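Local coordinates for dihydrocoumarin hydrolase, AncDHCH1 (Pseudomonas sp., PDB 6C2C), which probably hydrolyses the lactone dihydrocoumarin at a two-zinc centre, apparently as an ancestral relative of methyl-parathion hydrolase in the metallo-beta-lactamase superfamily, at residues 227-232 / 271-276; 37-42 / 65-70. One frame throughout, in Å; residues are numbered along the deposited sequence.

Contact 1 (227-232 / 271-276); sequences LIHVAA and AAHLSF. With ZN (zinc ion), chain C.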
loop_
_atom_site.group_PDB
_atom_site.type_symbol
_atom_site.label_atom_id
_atom_site.label_comp_id
_atom_site.label_asym_id
_atom_site.label_seq_id
_atom_site.Cartn_x
_atom_site.Cartn_y
_atom_site.Cartn_z
ATOM N N LEU A 227 -4.779 -6.570 -0.048
ATOM C CA LEU A 227 -5.764 -7.563 -0.496
ATOM C C LEU A 227 -5.516 -8.002 -1.937
ATOM O O LEU A 227 -6.135 -8.963 -2.379
ATOM C CB LEU A 227 -7.190 -7.034 -0.367
ATOM C CG LEU A 227 -7.749 -6.740 1.020
ATOM C CD1 LEU A 227 -9.272 -6.560 1.052
ATOM C CD2 LEU A 227 -7.281 -7.723 2.113
ATOM N N ILE A 228 -4.643 -7.325 -2.696
ATOM C CA ILE A 228 -4.315 -7.767 -4.050
ATOM C C ILE A 228 -2.842 -7.463 -4.307
ATOM O O ILE A 228 -2.298 -6.488 -3.784
ATOM C CB ILE A 228 -5.258 -7.109 -5.075
ATOM C CG1 ILE A 228 -4.982 -7.570 -6.528
ATOM C CG2 ILE A 228 -5.125 -5.617 -4.991
ATOM C CD1 ILE A 228 -6.261 -7.616 -7.426
ATOM N N HIS A 229 -2.162 -8.343 -5.083
ATOM C CA HIS A 229 -0.803 -8.085 -5.499
ATOM C C HIS A 229 -0.613 -8.042 -6.995
ATOM O O HIS A 229 0.322 -7.377 -7.460
ATOM C CB HIS A 229 0.193 -9.136 -4.971
ATOM C CG HIS A 229 0.399 -9.051 -3.493
ATOM N ND1 HIS A 229 -0.555 -9.498 -2.594
ATOM C CD2 HIS A 229 1.423 -8.547 -2.763
ATOM C CE1 HIS A 229 -0.107 -9.286 -1.371
ATOM N NE2 HIS A 229 1.098 -8.743 -1.437
ATOM N N VAL A 230 -1.426 -8.770 -7.751
ATOM C CA VAL A 230 -1.180 -8.965 -9.186
ATOM C C VAL A 230 -2.527 -8.757 -9.863
ATOM O O VAL A 230 -3.314 -9.701 -10.037
ATOM C CB VAL A 230 -0.595 -10.342 -9.495
ATOM C CG1 VAL A 230 -0.266 -10.381 -10.986
ATOM C CG2 VAL A 230 0.658 -10.594 -8.673
ATOM N N ALA A 231 -2.827 -7.487 -10.229
ATOM C CA ALA A 231 -4.095 -7.180 -10.880
ATOM C C ALA A 231 -4.383 -8.111 -12.062
ATOM O O ALA A 231 -5.525 -8.565 -12.213
ATOM C CB ALA A 231 -4.111 -5.721 -11.388
ATOM N N ALA A 232 -3.361 -8.415 -12.863
ATOM C CA ALA A 232 -3.572 -9.156 -14.116
ATOM C C ALA A 232 -3.968 -10.612 -13.893
ATOM O O ALA A 232 -4.336 -11.269 -14.870
ATOM C CB ALA A 232 -2.308 -9.109 -14.984
ATOM N N ALA A 271 -5.369 0.624 -3.537
ATOM C CA ALA A 271 -4.640 -0.556 -3.095
ATOM C C ALA A 271 -3.130 -0.377 -3.303
ATOM O O ALA A 271 -2.689 0.125 -4.340
ATOM C CB ALA A 271 -5.144 -1.762 -3.869
ATOM N N ALA A 272 -2.335 -0.830 -2.297
ATOM C CA ALA A 272 -0.881 -0.603 -2.220
ATOM C C ALA A 272 -0.101 -1.135 -3.422
ATOM O O ALA A 272 0.940 -0.549 -3.766
ATOM C CB ALA A 272 -0.304 -1.268 -0.957
ATOM N N HIS A 273 -0.607 -2.200 -4.100
ATOM C CA HIS A 273 0.170 -2.830 -5.176
ATOM C C HIS A 273 -0.586 -2.861 -6.495
ATOM O O HIS A 273 -0.228 -3.626 -7.396
ATOM C CB HIS A 273 0.645 -4.255 -4.769
ATOM C CG HIS A 273 1.538 -4.201 -3.545
ATOM N ND1 HIS A 273 2.597 -3.325 -3.430
ATOM C CD2 HIS A 273 1.457 -4.858 -2.377
ATOM C CE1 HIS A 273 3.158 -3.459 -2.230
ATOM N NE2 HIS A 273 2.488 -4.378 -1.581
ATOM N N LEU A 274 -1.592 -2.004 -6.661
ATOM C CA LEU A 274 -2.147 -1.735 -7.992
ATOM C C LEU A 274 -1.310 -0.604 -8.614
ATOM O O LEU A 274 -0.804 0.278 -7.906
ATOM C CB LEU A 274 -3.610 -1.283 -7.888
ATOM C CG LEU A 274 -4.539 -2.394 -7.410
ATOM C CD1 LEU A 274 -5.956 -1.912 -7.392
ATOM C CD2 LEU A 274 -4.389 -3.624 -8.368
ATOM N N SER A 275 -1.134 -0.677 -9.932
ATOM C CA SER A 275 -0.298 0.290 -10.640
ATOM C C SER A 275 -0.631 1.726 -10.220
ATOM O O SER A 275 -1.794 2.137 -10.271
ATOM C CB SER A 275 -0.553 0.075 -12.146
ATOM O OG SER A 275 0.155 0.985 -12.986
ATOM N N PHE A 276 0.391 2.463 -9.809
ATOM C CA PHE A 276 0.207 3.790 -9.246
ATOM C C PHE A 276 -0.674 4.650 -10.154
ATOM O O PHE A 276 -0.430 4.706 -11.373
ATOM C CB PHE A 276 1.576 4.463 -9.048
ATOM C CG PHE A 276 1.458 5.825 -8.419
ATOM C CD1 PHE A 276 1.221 5.963 -7.045
ATOM C CD2 PHE A 276 1.489 6.997 -9.233
ATOM C CE1 PHE A 276 1.037 7.212 -6.460
ATOM C CE2 PHE A 276 1.353 8.269 -8.622
ATOM C CZ PHE A 276 1.090 8.362 -7.245
HETATM ZN ZN ZN C . 2.825 -4.847 0.518
HETATM O O HOH W 1 -2.649 -3.854 -3.136
HETATM O O HOH W 2 -1.146 -5.234 -9.535
HETATM O O HOH W 3 3.595 -6.129 1.625
#
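H229 and H273 share one first torsion: each CG is anti to its own carbonyl carbon (chi1 -70° and -61°), which sends both side chains out in the same direction. The ring planes are tilted by 26°, but the imidazoles are offset enough that little of one lies over the other; the closest atoms are CD2 of H229 and CD2 of H273, at 3.7 Å. NE2 of H273 binds a zinc ion at 2.2 Å, while its ND1 is hydrogen-bonded to the carbonyl of S68, which fixes the rotation of the ring. D123, H124 and D226 complete the protein ligands of this zinc, one half of the dinuclear site of the metallo-beta-lactamase fold, and a water sits on the metal as well. The backbones also meet through two bridging waters. One donates to I228 O and accepts from H273 N (2.8 Å); another accepts from A231 N, donates to H273 O and reaches H229 O only weakly. Farther from the metal the contact turns apolar: I228 and L274 cross at about a right angle, and CD2 of L274 fits between CG2 of I228 (4.0 Å) and CB of A231 (3.7 Å).

Contact 2 (37-42 / 65-70); sequences VDLPVD and LETSVN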
loop_
_atom_site.group_PDB
_atom_site.type_symbol
_atom_site.label_atom_id
_atom_site.label_comp_id
_atom_site.label_asym_id
_atom_site.label_seq_id
_atom_site.Cartn_x
_atom_site.Cartn_y
_atom_site.Cartn_z
ATOM N N VAL A 37 8.990 -2.067 -7.581
ATOM C CA VAL A 37 9.975 -3.146 -7.412
ATOM C C VAL A 37 9.519 -4.353 -8.233
ATOM O O VAL A 37 8.328 -4.651 -8.306
ATOM C CB VAL A 37 10.145 -3.505 -5.929
ATOM C CG1 VAL A 37 8.841 -4.102 -5.363
ATOM C CG2 VAL A 37 11.317 -4.474 -5.787
ATOM N N ASP A 38 10.472 -5.025 -8.884
ATOM C CA ASP A 38 10.118 -6.186 -9.694
ATOM C C ASP A 38 9.830 -7.353 -8.775
ATOM O O ASP A 38 10.592 -7.611 -7.832
ATOM C CB ASP A 38 11.277 -6.577 -10.617
ATOM C CG ASP A 38 11.374 -5.714 -11.863
ATOM O OD1 ASP A 38 10.484 -4.880 -12.131
ATOM O OD2 ASP A 38 12.374 -5.879 -12.603
ATOM N N LEU A 39 8.776 -8.084 -9.085
ATOM C CA LEU A 39 8.385 -9.253 -8.322
ATOM C C LEU A 39 8.378 -10.468 -9.244
ATOM O O LEU A 39 7.825 -10.398 -10.349
ATOM C CB LEU A 39 7.007 -9.094 -7.713
ATOM C CG LEU A 39 6.897 -8.125 -6.527
ATOM C CD1 LEU A 39 5.490 -8.122 -5.978
ATOM C CD2 LEU A 39 7.922 -8.579 -5.482
ATOM N N PRO A 40 8.950 -11.601 -8.821
ATOM C CA PRO A 40 8.852 -12.850 -9.594
ATOM C C PRO A 40 7.506 -13.504 -9.331
ATOM O O PRO A 40 7.395 -14.506 -8.615
ATOM C CB PRO A 40 10.046 -13.660 -9.066
ATOM C CG PRO A 40 10.160 -13.274 -7.661
ATOM C CD PRO A 40 9.790 -11.760 -7.624
ATOM N N VAL A 41 6.454 -12.916 -9.911
ATOM C CA VAL A 41 5.096 -13.349 -9.570
ATOM C C VAL A 41 4.774 -14.752 -10.084
ATOM O O VAL A 41 3.859 -15.386 -9.556
ATOM C CB VAL A 41 4.060 -12.319 -10.067
ATOM C CG1 VAL A 41 4.322 -10.961 -9.398
ATOM C CG2 VAL A 41 4.070 -12.163 -11.621
ATOM N N ASP A 42 5.480 -15.243 -11.111
ATOM C CA ASP A 42 5.250 -16.611 -11.548
ATOM C C ASP A 42 5.592 -17.585 -10.424
ATOM O O ASP A 42 4.912 -18.601 -10.235
ATOM C CB ASP A 42 6.091 -16.880 -12.785
ATOM C CG ASP A 42 7.563 -16.475 -12.585
ATOM O OD1 ASP A 42 7.889 -15.458 -11.876
ATOM O OD2 ASP A 42 8.440 -17.184 -13.148
ATOM N N LEU A 65 7.554 -8.782 -12.750
ATOM C CA LEU A 65 6.616 -7.743 -12.893
ATOM C C LEU A 65 6.926 -6.558 -12.008
ATOM O O LEU A 65 7.050 -6.660 -10.823
ATOM C CB LEU A 65 5.257 -8.297 -12.509
ATOM C CG LEU A 65 3.996 -7.530 -12.818
ATOM C CD1 LEU A 65 4.111 -6.824 -14.132
ATOM C CD2 LEU A 65 2.765 -8.420 -12.770
ATOM N N GLU A 66 7.057 -5.436 -12.653
ATOM C CA GLU A 66 7.302 -4.192 -11.916
ATOM C C GLU A 66 6.037 -3.814 -11.158
ATOM O O GLU A 66 4.998 -3.509 -11.758
ATOM C CB GLU A 66 7.698 -3.102 -12.907
ATOM C CG GLU A 66 8.024 -1.775 -12.233
ATOM C CD GLU A 66 8.626 -0.725 -13.181
ATOM O OE1 GLU A 66 8.608 -0.918 -14.440
ATOM O OE2 GLU A 66 9.146 0.287 -12.664
ATOM N N THR A 67 6.128 -3.819 -9.831
ATOM C CA THR A 67 4.975 -3.677 -8.961
ATOM C C THR A 67 5.074 -2.369 -8.201
ATOM O O THR A 67 6.107 -2.089 -7.581
ATOM C CB THR A 67 4.916 -4.877 -8.008
ATOM O OG1 THR A 67 4.841 -6.061 -8.818
ATOM C CG2 THR A 67 3.681 -4.841 -7.142
ATOM N N SER A 68 3.991 -1.580 -8.255
ATOM C CA SER A 68 3.914 -0.347 -7.487
ATOM C C SER A 68 3.796 -0.624 -6.003
ATOM O O SER A 68 3.261 -1.643 -5.588
ATOM C CB SER A 68 2.697 0.440 -7.896
ATOM O OG SER A 68 2.921 1.018 -9.186
ATOM N N VAL A 69 4.289 0.330 -5.230
ATOM C CA VAL A 69 4.148 0.355 -3.775
ATOM C C VAL A 69 3.576 1.709 -3.429
ATOM O O VAL A 69 4.278 2.731 -3.547
ATOM C CB VAL A 69 5.480 0.124 -3.049
ATOM C CG1 VAL A 69 5.292 0.204 -1.446
ATOM C CG2 VAL A 69 6.089 -1.265 -3.388
ATOM N N ASN A 70 2.330 1.743 -2.971
ATOM C CA ASN A 70 1.598 3.008 -2.779
ATOM C C ASN A 70 1.225 3.230 -1.320
ATOM O O ASN A 70 1.025 2.272 -0.560
ATOM C CB ASN A 70 0.307 3.013 -3.562
ATOM C CG ASN A 70 0.476 2.591 -5.051
ATOM O OD1 ASN A 70 1.480 2.936 -5.713
ATOM N ND2 ASN A 70 -0.519 1.868 -5.577
#
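L39 and T67 meet on one face of an antiparallel strand pair, the end of strand 27-39 against the start of strand 65-75, in the mixed sheet of the metallo-beta-lactamase fold. The L39 side chain can be followed outward over the threonine. Its CB lies 3.9 Å from both T67 OG1 and L65 O; CG, set anti to the carbonyl carbon (chi1 -73°), comes closer to the hydroxyl oxygen; and at the tip CD1 touches T67 OG1 at 3.6 Å, with T67 CB and CG2 also near. The leucine thus runs across the threonine, its CD1 against the hydroxyl oxygen, CB and CG2.

Two hydrogen-bonded pairs, V37 with T67 and L39 with L65, fix the register through four backbone bonds. T67 N donates to V37 O at 2.8 Å, and V37 N returns a bond to T67 O at 2.9 Å. Between the two pairs D38 faces E66 as a non-hydrogen-bonded pair, and D38 CA adds a CA-H...O contact to L65 O.

Past L39 the chain makes an inverse gamma turn centred on P40 and enters helix 41-44. V41 CG2 then rests on L65 CD2 at 4.1 Å, and both residues also touch L56 of helix 49-58. On the opposite face from L39, the carboxylates of D38 and E66 stand almost perpendicular; E66 OE2 is hydrogen-bonded to T36 OG1, while D38 OD1 lies 3.4 Å from E66 CB.

How the contacts relate
Contact 2 comes first along the chain and closes before contact 1 opens, yet their centres are only 9 Å apart. Strand 65-75 joins them: one part of it pairs with strand 27-39 in contact 2, and residues 68-70 meet the loop 271-276, which follows strand 268-270 of the other mixed sheet. A272 O probably accepts a hydrogen bond from N70 N at 2.8 Å, and N70 ND2 also bonds to the carbonyls of A271 and L274. The two sheets are thus tied together beside the metal, and strand 65-75 supplies the second-shell partner of the zinc-binding histidine in contact 1.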